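Local coordinates for protein 3-oxo-tetronate kinase (Salmonella typhimurium, PDB 3DQQ) that probably catalyses the ATP-dependent phosphorylation of 3-oxo-tetronate to 3-oxo-tetronate 4-phosphate, as a member of the four-carbon acid sugar kinase family, at residues I170-L175 and D200-R205; N25-V30 and G229-W234; P276-D281 and E296-W301. All coordinates share one frame; numbering follows the deposited sequence.

Contact 1 of 3, residues I170-L175 and D200-R205; sequences IPAQTL and DALNER
The flat group here is the carboxylate of Asp200, and what meets it is the start of the helix that follows Pro171. The backbone N of Ala172 comes down on OD2 of Asp200 from above the carboxylate plane, 41° out of it, at 3.0 Å. CA of Pro171 lies beside the same oxygen. OD2 is also taken by the backbone N of Gln127, and OD1 more weakly by that of Gly128, so backbone N-H groups from two parts of the chain fix the rotation of this buried carboxylate. With CG of Asp200 opposite the carbonyl carbon (chi1 -74°), OD2 comes to lie by the backbone N of Ala172. One step back, the backbone N of Asp200 donates to O of Ile170 over 3.1 Å. Beyond the acid, CB of Ala172 rests 4.2 Å from CD1 of Leu202, a light apolar contact. The site lies where the parallel neighbours 167-170 and 196-199 run out at their C-terminal ends: an edge of the α/β sugar-binding domain, with an acid from one strand end holding the first turn of the helix after the other.

Contact 2 of 3, residues N25-V30 and G229-W234; sequences NGMPTV and GLARQW
Asn25 turns its CG opposite the carbonyl carbon (chi1 -70°), while Arg232 runs extended from CG to NE, and between them these torsions bring the amide oxygen to the edge of the guanidinium. OD1 of Asn25 is gripped side-on: NE of Arg232 donates to it at 2.8 Å, and NH2 of Arg232 reaches the same OD1 at 3.1 Å. The oxygen sits in the guanidinium plane, yet the amide is rotated 44° against that plane, and NE approaches from above the carbonyl plane. A water accepts from ND2 of Asn25 at 2.7 Å and, weakly, from NH2 of Arg232, bridging the two. ND2 of Asn25 also donates to O of Phe21, while NH1 of Arg232 forms salt bridges with Glu204 and Glu208; these acids probably help to hold the guanidinium edge against Asn25.

The turn carrying Asn25 is the end of helix 12-24, closed by a Schellman motif in which Gly26, at positive phi, is the C-prime residue and Met27 N returns to O of Leu22. Next to the polar pair, CB of Asn25 packs 3.6 Å from CB of Ala231. Met27 then leads the chain toward strand 29-33. Its side chain starts extended and bends only at chi3, which delivers CE to the helix: 3.8 Å from CA of Ala231 and 3.4 Å from CD1 of Trp234. SD of Met27 stands 5.5 Å from the centroid of the Trp234 five-membered ring, an oblique Met-aromatic contact.

Contact 3 of 3, residues P276-D281 and E296-W301; sequences PTRDVD and EALAQW
Arg278 lies across one face of the Trp301 indole. Its CB sits over the six-membered ring, 3.9 Å from the centroid in a CH-pi contact, and further along the chain CD stands 4.0 Å above the middle of the whole indole. With CG opposite the backbone N (chi1 -166°) and bends at chi2 and chi3, the arginine drapes its aliphatic part over the ring and then turns the guanidinium up on end. The guanidinium and indole planes are 80° apart, so this is no stack; CZ of Arg278 is 5.0 Å from the centroid of the Trp301 five-membered ring, at most a weak cation-pi attraction. What the guanidinium does meet face-on is a methyl: CD2 of Leu298 lies over its centre, 3.6 Å from CZ of Arg278.

Strand 277-279 and helix 288-304 are the first two elements of a beta-alpha-beta unit completed by strand 312-314, in the nucleotide-binding C-terminal domain. The helical segment runs nearly antiparallel to the strand, at 166°, with the axes 10.5 Å apart at their closest. Trp301 spans that gap. Its CG is opposite the backbone N, and the far corner of the indole meets the backbone before Arg278: C of Pro276 lies at the ring edge, 3.7 Å from CH2 of Trp301, and CB of Pro276 is 4.1 Å from the same CH2. No hydrogen bond links the two segments; the contact is made by packing, with the indole edge against backbone as well as side chain. Leu298 continues inward to Ile313 and Leu341, its side chain about 12 Å from that of Thr364, a probable ATP-binding residue. At the other end of the strand segment, Asp281 packs on His135 of the second subunit.

How the contacts relate
From the N terminus, the chain passes helix 12-24 and enters contact 2 at 25-30, whose partner 229-234 arrives only some 200 residues later; the contact ties the turn between helix 12-24 and strand 29-33 to helix 224-235. Contact 1 opens and closes inside that long loop, joining the ends of two neighbouring parallel strands of the sugar-binding domain. The nested pair touch directly, through a salt bridge. Contact 3 follows in series, closing a short loop in the nucleotide-binding domain. Its nearest atoms are about 28 Å from contact 2 and about 37 Å from contact 1, which lies on the opposite side of the chain's centre.

Contact 1 of 3, residues I170-L175 and D200-R205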
ATOM      1  N   ILE A 170      18.694  10.664 -31.833  1.00 35.62           N
ATOM      2  CA  ILE A 170      18.090  11.381 -32.950  1.00 35.58           C
ATOM      3  C   ILE A 170      17.121  12.368 -32.321  1.00 36.00           C
ATOM      4  O   ILE A 170      16.113  11.989 -31.789  1.00 37.18           O
ATOM      5  CB  ILE A 170      17.318  10.460 -33.918  1.00 35.72           C
ATOM      6  CG1 ILE A 170      18.218   9.346 -34.440  1.00 36.17           C
ATOM      7  CG2 ILE A 170      16.741  11.249 -35.099  1.00 35.42           C
ATOM      8  CD1 ILE A 170      19.293   9.790 -35.309  1.00 35.99           C
ATOM      9  N   PRO A 171      17.419  13.646 -32.386  1.00 36.27           N
ATOM     10  CA  PRO A 171      16.523  14.633 -31.761  1.00 36.36           C
ATOM     11  C   PRO A 171      15.234  14.942 -32.526  1.00 36.39           C
ATOM     12  O   PRO A 171      15.185  14.836 -33.745  1.00 36.94           O
ATOM     13  CB  PRO A 171      17.388  15.895 -31.722  1.00 35.79           C
ATOM     14  CG  PRO A 171      18.329  15.724 -32.838  1.00 35.19           C
ATOM     15  CD  PRO A 171      18.563  14.273 -33.064  1.00 35.99           C
ATOM     16  N   ALA A 172      14.226  15.388 -31.788  1.00 36.92           N
ATOM     17  CA  ALA A 172      12.930  15.839 -32.339  1.00 36.63           C
ATOM     18  C   ALA A 172      13.071  16.663 -33.606  1.00 36.70           C
ATOM     19  O   ALA A 172      12.410  16.424 -34.622  1.00 36.95           O
ATOM     20  CB  ALA A 172      12.208  16.627 -31.311  1.00 35.78           C
ATOM     21  N   GLN A 173      13.967  17.623 -33.570  1.00 37.11           N
ATOM     22  CA  GLN A 173      14.166  18.469 -34.748  1.00 36.84           C
ATOM     23  C   GLN A 173      14.499  17.700 -36.024  1.00 37.13           C
ATOM     24  O   GLN A 173      14.096  18.132 -37.105  1.00 38.35           O
ATOM     25  CB  GLN A 173      15.246  19.503 -34.477  1.00 36.65           C
ATOM     26  CG  GLN A 173      14.788  20.592 -33.552  1.00 36.49           C
ATOM     27  CD  GLN A 173      15.028  20.323 -32.074  1.00 39.64           C
ATOM     28  OE1 GLN A 173      15.545  19.256 -31.681  1.00 40.83           O
ATOM     29  NE2 GLN A 173      14.650  21.311 -31.226  1.00 38.66           N
ATOM     30  N   THR A 174      15.239  16.592 -35.943  1.00 36.89           N
ATOM     31  CA  THR A 174      15.520  15.802 -37.155  1.00 36.93           C
ATOM     32  C   THR A 174      14.246  15.108 -37.665  1.00 37.21           C
ATOM     33  O   THR A 174      13.937  15.100 -38.844  1.00 36.35           O
ATOM     34  CB  THR A 174      16.566  14.751 -36.874  1.00 36.84           C
ATOM     35  OG1 THR A 174      17.760  15.371 -36.403  1.00 35.22           O
ATOM     36  CG2 THR A 174      16.872  13.924 -38.114  1.00 36.28           C
ATOM     37  N   LEU A 175      13.511  14.507 -36.749  1.00 38.39           N
ATOM     38  CA  LEU A 175      12.235  13.901 -37.079  1.00 39.03           C
ATOM     39  C   LEU A 175      11.380  14.939 -37.789  1.00 39.66           C
ATOM     40  O   LEU A 175      10.694  14.640 -38.752  1.00 39.52           O
ATOM     41  CB  LEU A 175      11.556  13.434 -35.789  1.00 38.80           C
ATOM     42  CG  LEU A 175      11.706  11.988 -35.312  1.00 38.72           C
ATOM     43  CD1 LEU A 175      12.922  11.282 -35.777  1.00 38.19           C
ATOM     44  CD2 LEU A 175      11.645  11.969 -33.820  1.00 39.31           C
ATOM     45  N   ASP A 200      13.831  10.557 -30.232  1.00 37.18           N
ATOM     46  CA  ASP A 200      12.944  11.470 -29.545  1.00 38.41           C
ATOM     47  C   ASP A 200      11.487  11.304 -29.980  1.00 38.12           C
ATOM     48  O   ASP A 200      11.206  10.843 -31.069  1.00 39.06           O
ATOM     49  CB  ASP A 200      13.361  12.917 -29.814  1.00 40.36           C
ATOM     50  CG  ASP A 200      14.656  13.352 -29.040  1.00 46.43           C
ATOM     51  OD1 ASP A 200      15.407  12.478 -28.493  1.00 54.00           O
ATOM     52  OD2 ASP A 200      14.924  14.602 -29.021  1.00 52.87           O
ATOM     53  N   ALA A 201      10.565  11.680 -29.108  1.00 37.72           N
ATOM     54  CA  ALA A 201       9.168  11.815 -29.457  1.00 37.78           C
ATOM     55  C   ALA A 201       8.479  12.720 -28.407  1.00 37.88           C
ATOM     56  O   ALA A 201       8.559  12.488 -27.211  1.00 36.47           O
ATOM     57  CB  ALA A 201       8.505  10.478 -29.522  1.00 37.07           C
ATOM     58  N   LEU A 202       7.838  13.778 -28.885  1.00 38.77           N
ATOM     59  CA  LEU A 202       7.020  14.648 -28.068  1.00 39.32           C
ATOM     60  C   LEU A 202       5.547  14.440 -28.362  1.00 40.06           C
ATOM     61  O   LEU A 202       4.693  14.939 -27.641  1.00 41.41           O
ATOM     62  CB  LEU A 202       7.379  16.108 -28.355  1.00 39.37           C
ATOM     63  CG  LEU A 202       8.889  16.426 -28.468  1.00 38.56           C
ATOM     64  CD1 LEU A 202       9.146  17.944 -28.780  1.00 33.49           C
ATOM     65  CD2 LEU A 202       9.644  15.919 -27.199  1.00 33.16           C
ATOM     66  N   ASN A 203       5.228  13.719 -29.418  1.00 40.56           N
ATOM     67  CA  ASN A 203       3.851  13.633 -29.873  1.00 40.54           C
ATOM     68  C   ASN A 203       3.720  12.485 -30.840  1.00 41.55           C
ATOM     69  O   ASN A 203       4.709  11.979 -31.369  1.00 41.27           O
ATOM     70  CB  ASN A 203       3.438  14.932 -30.563  1.00 39.42           C
ATOM     71  CG  ASN A 203       4.331  15.278 -31.700  1.00 39.97           C
ATOM     72  OD1 ASN A 203       4.585  14.469 -32.578  1.00 45.21           O
ATOM     73  ND2 ASN A 203       4.811  16.480 -31.717  1.00 41.29           N
ATOM     74  N   GLU A 204       2.487  12.113 -31.126  1.00 42.61           N
ATOM     75  CA  GLU A 204       2.267  10.956 -31.952  1.00 43.57           C
ATOM     76  C   GLU A 204       2.789  11.100 -33.395  1.00 42.16           C
ATOM     77  O   GLU A 204       3.200  10.127 -33.991  1.00 41.12           O
ATOM     78  CB  GLU A 204       0.816  10.459 -31.808  1.00 43.68           C
ATOM     79  CG  GLU A 204      -0.277  10.915 -32.789  1.00 47.61           C
ATOM     80  CD  GLU A 204      -1.605  10.111 -32.532  1.00 49.47           C
ATOM     81  OE1 GLU A 204      -2.559  10.170 -33.374  1.00 54.49           O
ATOM     82  OE2 GLU A 204      -1.655   9.411 -31.461  1.00 56.51           O
ATOM     83  N   ARG A 205       2.882  12.307 -33.916  1.00 41.43           N
ATOM     84  CA  ARG A 205       3.457  12.457 -35.245  1.00 41.64           C
ATOM     85  C   ARG A 205       4.910  11.973 -35.307  1.00 40.04           C
ATOM     86  O   ARG A 205       5.371  11.436 -36.311  1.00 39.68           O
ATOM     87  CB  ARG A 205       3.385  13.910 -35.661  1.00 41.10           C
ATOM     88  CG  ARG A 205       3.874  14.198 -37.044  1.00 42.73           C
ATOM     89  CD  ARG A 205       3.803  15.753 -37.327  1.00 48.82           C
ATOM     90  NE  ARG A 205       4.229  16.586 -36.157  1.00 56.11           N
ATOM     91  CZ  ARG A 205       5.493  16.970 -35.879  1.00 56.35           C
ATOM     92  NH1 ARG A 205       6.524  16.648 -36.687  1.00 54.93           N
ATOM     93  NH2 ARG A 205       5.726  17.675 -34.764  1.00 56.84           N
TER

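Contact 2 of 3, residues N25-V30 and G229-W234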
ATOM      1  N   ASN A  25      -4.673  -0.136 -34.098  1.00 36.35           N
ATOM      2  CA  ASN A  25      -4.184   0.520 -35.288  1.00 35.58           C
ATOM      3  C   ASN A  25      -4.114  -0.431 -36.447  1.00 35.22           C
ATOM      4  O   ASN A  25      -3.342  -0.207 -37.366  1.00 36.47           O
ATOM      5  CB  ASN A  25      -2.835   1.146 -34.995  1.00 35.42           C
ATOM      6  CG  ASN A  25      -2.948   2.322 -34.072  1.00 34.90           C
ATOM      7  OD1 ASN A  25      -3.192   3.402 -34.532  1.00 39.10           O
ATOM      8  ND2 ASN A  25      -2.800   2.125 -32.778  1.00 33.46           N
ATOM      9  N   GLY A  26      -4.921  -1.491 -36.402  1.00 34.75           N
ATOM     10  CA  GLY A  26      -5.234  -2.328 -37.578  1.00 34.25           C
ATOM     11  C   GLY A  26      -4.519  -3.660 -37.746  1.00 34.09           C
ATOM     12  O   GLY A  26      -4.668  -4.321 -38.765  1.00 34.15           O
ATOM     13  N   MET A  27      -3.712  -4.064 -36.783  1.00 34.24           N
ATOM     14  CA  MET A  27      -2.947  -5.285 -36.933  1.00 34.14           C
ATOM     15  C   MET A  27      -3.495  -6.299 -35.898  1.00 33.71           C
ATOM     16  O   MET A  27      -3.317  -6.131 -34.680  1.00 33.44           O
ATOM     17  CB  MET A  27      -1.461  -4.967 -36.762  1.00 33.95           C
ATOM     18  CG  MET A  27      -0.481  -6.058 -37.211  1.00 35.29           C
ATOM     19  SD  MET A  27       1.252  -5.484 -37.109  1.00 37.51           S
ATOM     20  CE  MET A  27       1.083  -4.066 -38.158  1.00 37.22           C
ATOM     21  N   PRO A  28      -4.231  -7.313 -36.382  1.00 32.61           N
ATOM     22  CA  PRO A  28      -4.689  -8.438 -35.592  1.00 32.75           C
ATOM     23  C   PRO A  28      -3.559  -9.102 -34.858  1.00 32.50           C
ATOM     24  O   PRO A  28      -2.556  -9.372 -35.454  1.00 33.57           O
ATOM     25  CB  PRO A  28      -5.221  -9.398 -36.652  1.00 31.64           C
ATOM     26  CG  PRO A  28      -5.687  -8.553 -37.660  1.00 32.09           C
ATOM     27  CD  PRO A  28      -4.694  -7.437 -37.763  1.00 32.48           C
ATOM     28  N   THR A  29      -3.735  -9.406 -33.590  1.00 32.74           N
ATOM     29  CA  THR A  29      -2.616  -9.772 -32.741  1.00 33.25           C
ATOM     30  C   THR A  29      -3.033 -10.816 -31.706  1.00 33.35           C
ATOM     31  O   THR A  29      -4.029 -10.646 -31.036  1.00 33.33           O
ATOM     32  CB  THR A  29      -2.116  -8.533 -31.976  1.00 33.29           C
ATOM     33  OG1 THR A  29      -1.722  -7.541 -32.924  1.00 34.99           O
ATOM     34  CG2 THR A  29      -0.953  -8.883 -31.055  1.00 32.83           C
ATOM     35  N   VAL A  30      -2.254 -11.877 -31.574  1.00 33.26           N
ATOM     36  CA  VAL A  30      -2.411 -12.820 -30.504  1.00 33.39           C
ATOM     37  C   VAL A  30      -1.310 -12.546 -29.471  1.00 33.77           C
ATOM     38  O   VAL A  30      -0.194 -12.265 -29.856  1.00 33.82           O
ATOM     39  CB  VAL A  30      -2.215 -14.224 -31.029  1.00 33.52           C
ATOM     40  CG1 VAL A  30      -1.934 -15.141 -29.846  1.00 34.00           C
ATOM     41  CG2 VAL A  30      -3.407 -14.646 -31.884  1.00 31.21           C
ATOM     42  N   GLY A 229       3.299   3.406 -34.293  1.00 38.93           N
ATOM     43  CA  GLY A 229       3.808   4.001 -35.523  1.00 38.36           C
ATOM     44  C   GLY A 229       4.058   2.974 -36.588  1.00 38.26           C
ATOM     45  O   GLY A 229       3.804   3.241 -37.754  1.00 39.76           O
ATOM     46  N   LEU A 230       4.569   1.802 -36.209  1.00 37.17           N
ATOM     47  CA  LEU A 230       4.786   0.743 -37.161  1.00 36.21           C
ATOM     48  C   LEU A 230       3.463   0.217 -37.639  1.00 36.00           C
ATOM     49  O   LEU A 230       3.319  -0.028 -38.820  1.00 36.55           O
ATOM     50  CB  LEU A 230       5.643  -0.371 -36.592  1.00 34.94           C
ATOM     51  CG  LEU A 230       7.088   0.031 -36.310  1.00 32.73           C
ATOM     52  CD1 LEU A 230       7.693  -0.931 -35.305  1.00 29.13           C
ATOM     53  CD2 LEU A 230       7.941   0.143 -37.589  1.00 25.02           C
ATOM     54  N   ALA A 231       2.475   0.112 -36.768  1.00 36.32           N
ATOM     55  CA  ALA A 231       1.172  -0.411 -37.182  1.00 37.12           C
ATOM     56  C   ALA A 231       0.558   0.467 -38.238  1.00 37.88           C
ATOM     57  O   ALA A 231       0.033  -0.028 -39.209  1.00 38.20           O
ATOM     58  CB  ALA A 231       0.234  -0.535 -36.030  1.00 36.29           C
ATOM     59  N   ARG A 232       0.665   1.776 -38.087  1.00 39.18           N
ATOM     60  CA  ARG A 232       0.064   2.678 -39.054  1.00 40.20           C
ATOM     61  C   ARG A 232       0.732   2.678 -40.398  1.00 41.76           C
ATOM     62  O   ARG A 232       0.120   3.109 -41.377  1.00 42.54           O
ATOM     63  CB  ARG A 232       0.054   4.093 -38.528  1.00 40.46           C
ATOM     64  CG  ARG A 232      -0.744   4.222 -37.255  1.00 40.44           C
ATOM     65  CD  ARG A 232      -1.021   5.616 -36.870  1.00 40.27           C
ATOM     66  NE  ARG A 232      -1.822   5.568 -35.673  1.00 41.37           N
ATOM     67  CZ  ARG A 232      -2.010   6.574 -34.837  1.00 42.55           C
ATOM     68  NH1 ARG A 232      -1.493   7.765 -35.073  1.00 43.99           N
ATOM     69  NH2 ARG A 232      -2.745   6.379 -33.756  1.00 42.46           N
ATOM     70  N   GLN A 233       1.979   2.221 -40.480  1.00 43.16           N
ATOM     71  CA  GLN A 233       2.554   1.976 -41.786  1.00 43.94           C
ATOM     72  C   GLN A 233       1.832   0.862 -42.481  1.00 45.22           C
ATOM     73  O   GLN A 233       1.690   0.908 -43.683  1.00 45.97           O
ATOM     74  CB  GLN A 233       4.007   1.591 -41.704  1.00 44.03           C
ATOM     75  CG  GLN A 233       4.887   2.766 -41.695  1.00 44.83           C
ATOM     76  CD  GLN A 233       4.715   3.613 -42.914  1.00 44.72           C
ATOM     77  OE1 GLN A 233       4.869   3.139 -44.045  1.00 45.47           O
ATOM     78  NE2 GLN A 233       4.403   4.891 -42.702  1.00 41.69           N
ATOM     79  N   TRP A 234       1.394  -0.154 -41.753  1.00 46.26           N
ATOM     80  CA  TRP A 234       0.751  -1.291 -42.404  1.00 47.61           C
ATOM     81  C   TRP A 234      -0.715  -1.015 -42.547  1.00 49.13           C
ATOM     82  O   TRP A 234      -1.384  -1.613 -43.345  1.00 49.08           O
ATOM     83  CB  TRP A 234       1.001  -2.580 -41.635  1.00 46.35           C
ATOM     84  CG  TRP A 234       2.443  -2.862 -41.517  1.00 45.31           C
ATOM     85  CD1 TRP A 234       3.211  -2.767 -40.410  1.00 43.99           C
ATOM     86  CD2 TRP A 234       3.310  -3.243 -42.572  1.00 45.95           C
ATOM     87  NE1 TRP A 234       4.500  -3.071 -40.693  1.00 42.81           N
ATOM     88  CE2 TRP A 234       4.601  -3.364 -42.021  1.00 44.34           C
ATOM     89  CE3 TRP A 234       3.123  -3.518 -43.931  1.00 44.68           C
ATOM     90  CZ2 TRP A 234       5.709  -3.752 -42.781  1.00 44.90           C
ATOM     91  CZ3 TRP A 234       4.229  -3.890 -44.690  1.00 45.09           C
ATOM     92  CH2 TRP A 234       5.507  -4.012 -44.105  1.00 45.48           C
TER
HETATM   93  O   HOH W   1      -3.539   4.221 -31.277  1.00 31.85           O

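Contact 3 of 3, residues P276-D281 and E296-W301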
ATOM      1  N   PRO A 276     -25.940  -8.598  -8.374  1.00 39.86           N
ATOM      2  CA  PRO A 276     -25.815  -9.423  -7.195  1.00 39.88           C
ATOM      3  C   PRO A 276     -24.352  -9.661  -6.915  1.00 39.50           C
ATOM      4  O   PRO A 276     -23.593  -9.961  -7.833  1.00 39.20           O
ATOM      5  CB  PRO A 276     -26.518 -10.736  -7.581  1.00 39.88           C
ATOM      6  CG  PRO A 276     -26.594 -10.737  -9.039  1.00 40.50           C
ATOM      7  CD  PRO A 276     -26.606  -9.303  -9.479  1.00 40.25           C
ATOM      8  N   THR A 277     -23.947  -9.492  -5.664  1.00 39.30           N
ATOM      9  CA  THR A 277     -22.574  -9.706  -5.325  1.00 39.35           C
ATOM     10  C   THR A 277     -22.366 -10.394  -3.999  1.00 38.80           C
ATOM     11  O   THR A 277     -23.236 -10.487  -3.196  1.00 39.40           O
ATOM     12  CB  THR A 277     -21.737  -8.400  -5.404  1.00 39.64           C
ATOM     13  OG1 THR A 277     -21.575  -7.847  -4.110  1.00 39.82           O
ATOM     14  CG2 THR A 277     -22.351  -7.399  -6.358  1.00 39.36           C
ATOM     15  N   ARG A 278     -21.163 -10.872  -3.786  1.00 38.90           N
ATOM     16  CA  ARG A 278     -20.878 -11.746  -2.687  1.00 38.50           C
ATOM     17  C   ARG A 278     -19.412 -11.530  -2.324  1.00 38.33           C
ATOM     18  O   ARG A 278     -18.542 -11.528  -3.205  1.00 37.81           O
ATOM     19  CB  ARG A 278     -21.160 -13.164  -3.147  1.00 38.81           C
ATOM     20  CG  ARG A 278     -21.248 -14.165  -2.075  1.00 39.42           C
ATOM     21  CD  ARG A 278     -22.658 -14.427  -1.592  1.00 39.86           C
ATOM     22  NE  ARG A 278     -22.806 -15.863  -1.337  1.00 41.58           N
ATOM     23  CZ  ARG A 278     -22.116 -16.549  -0.416  1.00 41.37           C
ATOM     24  NH1 ARG A 278     -21.200 -15.961   0.375  1.00 42.61           N
ATOM     25  NH2 ARG A 278     -22.308 -17.849  -0.302  1.00 40.63           N
ATOM     26  N   ASP A 279     -19.161 -11.286  -1.037  1.00 38.22           N
ATOM     27  CA  ASP A 279     -17.832 -10.997  -0.530  1.00 38.55           C
ATOM     28  C   ASP A 279     -17.166 -12.238  -0.031  1.00 37.81           C
ATOM     29  O   ASP A 279     -17.742 -12.959   0.736  1.00 38.34           O
ATOM     30  CB  ASP A 279     -17.916 -10.042   0.638  1.00 39.19           C
ATOM     31  CG  ASP A 279     -18.177  -8.623   0.203  1.00 42.81           C
ATOM     32  OD1 ASP A 279     -17.261  -8.014  -0.451  1.00 51.19           O
ATOM     33  OD2 ASP A 279     -19.281  -8.120   0.516  1.00 43.64           O
ATOM     34  N   VAL A 280     -15.940 -12.466  -0.451  1.00 37.40           N
ATOM     35  CA  VAL A 280     -15.217 -13.656  -0.089  1.00 37.53           C
ATOM     36  C   VAL A 280     -14.875 -13.637   1.399  1.00 37.94           C
ATOM     37  O   VAL A 280     -14.174 -12.735   1.845  1.00 37.99           O
ATOM     38  CB  VAL A 280     -13.905 -13.736  -0.872  1.00 37.09           C
ATOM     39  CG1 VAL A 280     -13.086 -14.895  -0.398  1.00 36.90           C
ATOM     40  CG2 VAL A 280     -14.167 -13.820  -2.349  1.00 35.90           C
ATOM     41  N   ASP A 281     -15.351 -14.636   2.156  1.00 38.67           N
ATOM     42  CA  ASP A 281     -15.005 -14.752   3.578  1.00 38.29           C
ATOM     43  C   ASP A 281     -13.730 -15.552   3.800  1.00 38.06           C
ATOM     44  O   ASP A 281     -13.657 -16.745   3.602  1.00 37.98           O
ATOM     45  CB  ASP A 281     -16.141 -15.343   4.398  1.00 38.61           C
ATOM     46  CG  ASP A 281     -15.783 -15.482   5.880  1.00 40.35           C
ATOM     47  OD1 ASP A 281     -15.152 -14.582   6.474  1.00 47.09           O
ATOM     48  OD2 ASP A 281     -16.120 -16.501   6.479  1.00 44.48           O
ATOM     49  N   GLU A 296     -17.098 -24.471  -4.569  1.00 34.43           N
ATOM     50  CA  GLU A 296     -18.362 -25.055  -5.033  1.00 35.01           C
ATOM     51  C   GLU A 296     -19.576 -24.200  -4.704  1.00 34.22           C
ATOM     52  O   GLU A 296     -20.431 -24.008  -5.564  1.00 34.29           O
ATOM     53  CB  GLU A 296     -18.615 -26.425  -4.421  1.00 34.92           C
ATOM     54  CG  GLU A 296     -18.494 -27.551  -5.365  1.00 37.35           C
ATOM     55  CD  GLU A 296     -19.429 -28.732  -5.051  1.00 40.60           C
ATOM     56  OE1 GLU A 296     -19.992 -29.326  -6.021  1.00 48.91           O
ATOM     57  OE2 GLU A 296     -19.607 -29.090  -3.844  1.00 50.87           O
ATOM     58  N   ALA A 297     -19.671 -23.739  -3.448  1.00 33.14           N
ATOM     59  CA  ALA A 297     -20.862 -23.031  -2.997  1.00 32.41           C
ATOM     60  C   ALA A 297     -20.947 -21.751  -3.788  1.00 32.29           C
ATOM     61  O   ALA A 297     -22.023 -21.406  -4.267  1.00 31.95           O
ATOM     62  CB  ALA A 297     -20.799 -22.738  -1.549  1.00 31.05           C
ATOM     63  N   LEU A 298     -19.808 -21.057  -3.948  1.00 31.74           N
ATOM     64  CA  LEU A 298     -19.820 -19.760  -4.601  1.00 31.81           C
ATOM     65  C   LEU A 298     -20.107 -19.914  -6.092  1.00 31.86           C
ATOM     66  O   LEU A 298     -20.660 -19.007  -6.692  1.00 31.95           O
ATOM     67  CB  LEU A 298     -18.507 -18.976  -4.386  1.00 31.41           C
ATOM     68  CG  LEU A 298     -18.219 -18.375  -2.996  1.00 31.15           C
ATOM     69  CD1 LEU A 298     -16.814 -17.779  -2.988  1.00 29.80           C
ATOM     70  CD2 LEU A 298     -19.263 -17.351  -2.514  1.00 25.80           C
ATOM     71  N   ALA A 299     -19.733 -21.039  -6.694  1.00 32.04           N
ATOM     72  CA  ALA A 299     -19.959 -21.208  -8.126  1.00 32.68           C
ATOM     73  C   ALA A 299     -21.457 -21.446  -8.324  1.00 33.66           C
ATOM     74  O   ALA A 299     -22.115 -20.789  -9.151  1.00 34.16           O
ATOM     75  CB  ALA A 299     -19.128 -22.331  -8.700  1.00 31.24           C
ATOM     76  N   GLN A 300     -22.004 -22.352  -7.517  1.00 34.55           N
ATOM     77  CA  GLN A 300     -23.435 -22.621  -7.520  1.00 34.54           C
ATOM     78  C   GLN A 300     -24.183 -21.342  -7.254  1.00 33.97           C
ATOM     79  O   GLN A 300     -25.201 -21.097  -7.849  1.00 34.03           O
ATOM     80  CB  GLN A 300     -23.787 -23.697  -6.492  1.00 35.38           C
ATOM     81  CG  GLN A 300     -23.235 -25.106  -6.848  1.00 38.83           C
ATOM     82  CD  GLN A 300     -23.733 -25.611  -8.234  1.00 44.34           C
ATOM     83  OE1 GLN A 300     -22.971 -25.679  -9.214  1.00 48.09           O
ATOM     84  NE2 GLN A 300     -25.020 -25.924  -8.317  1.00 47.28           N
ATOM     85  N   TRP A 301     -23.650 -20.487  -6.408  1.00 33.90           N
ATOM     86  CA  TRP A 301     -24.317 -19.228  -6.172  1.00 33.90           C
ATOM     87  C   TRP A 301     -24.333 -18.376  -7.441  1.00 34.09           C
ATOM     88  O   TRP A 301     -25.383 -17.848  -7.811  1.00 33.98           O
ATOM     89  CB  TRP A 301     -23.656 -18.457  -5.049  1.00 33.40           C
ATOM     90  CG  TRP A 301     -24.317 -17.150  -4.814  1.00 33.59           C
ATOM     91  CD1 TRP A 301     -25.417 -16.930  -4.081  1.00 33.25           C
ATOM     92  CD2 TRP A 301     -23.921 -15.875  -5.331  1.00 35.16           C
ATOM     93  NE1 TRP A 301     -25.752 -15.606  -4.089  1.00 32.94           N
ATOM     94  CE2 TRP A 301     -24.842 -14.927  -4.844  1.00 34.60           C
ATOM     95  CE3 TRP A 301     -22.877 -15.442  -6.154  1.00 34.07           C
ATOM     96  CZ2 TRP A 301     -24.758 -13.580  -5.145  1.00 33.49           C
ATOM     97  CZ3 TRP A 301     -22.791 -14.100  -6.450  1.00 33.75           C
ATOM     98  CH2 TRP A 301     -23.734 -13.181  -5.945  1.00 34.19           C
TER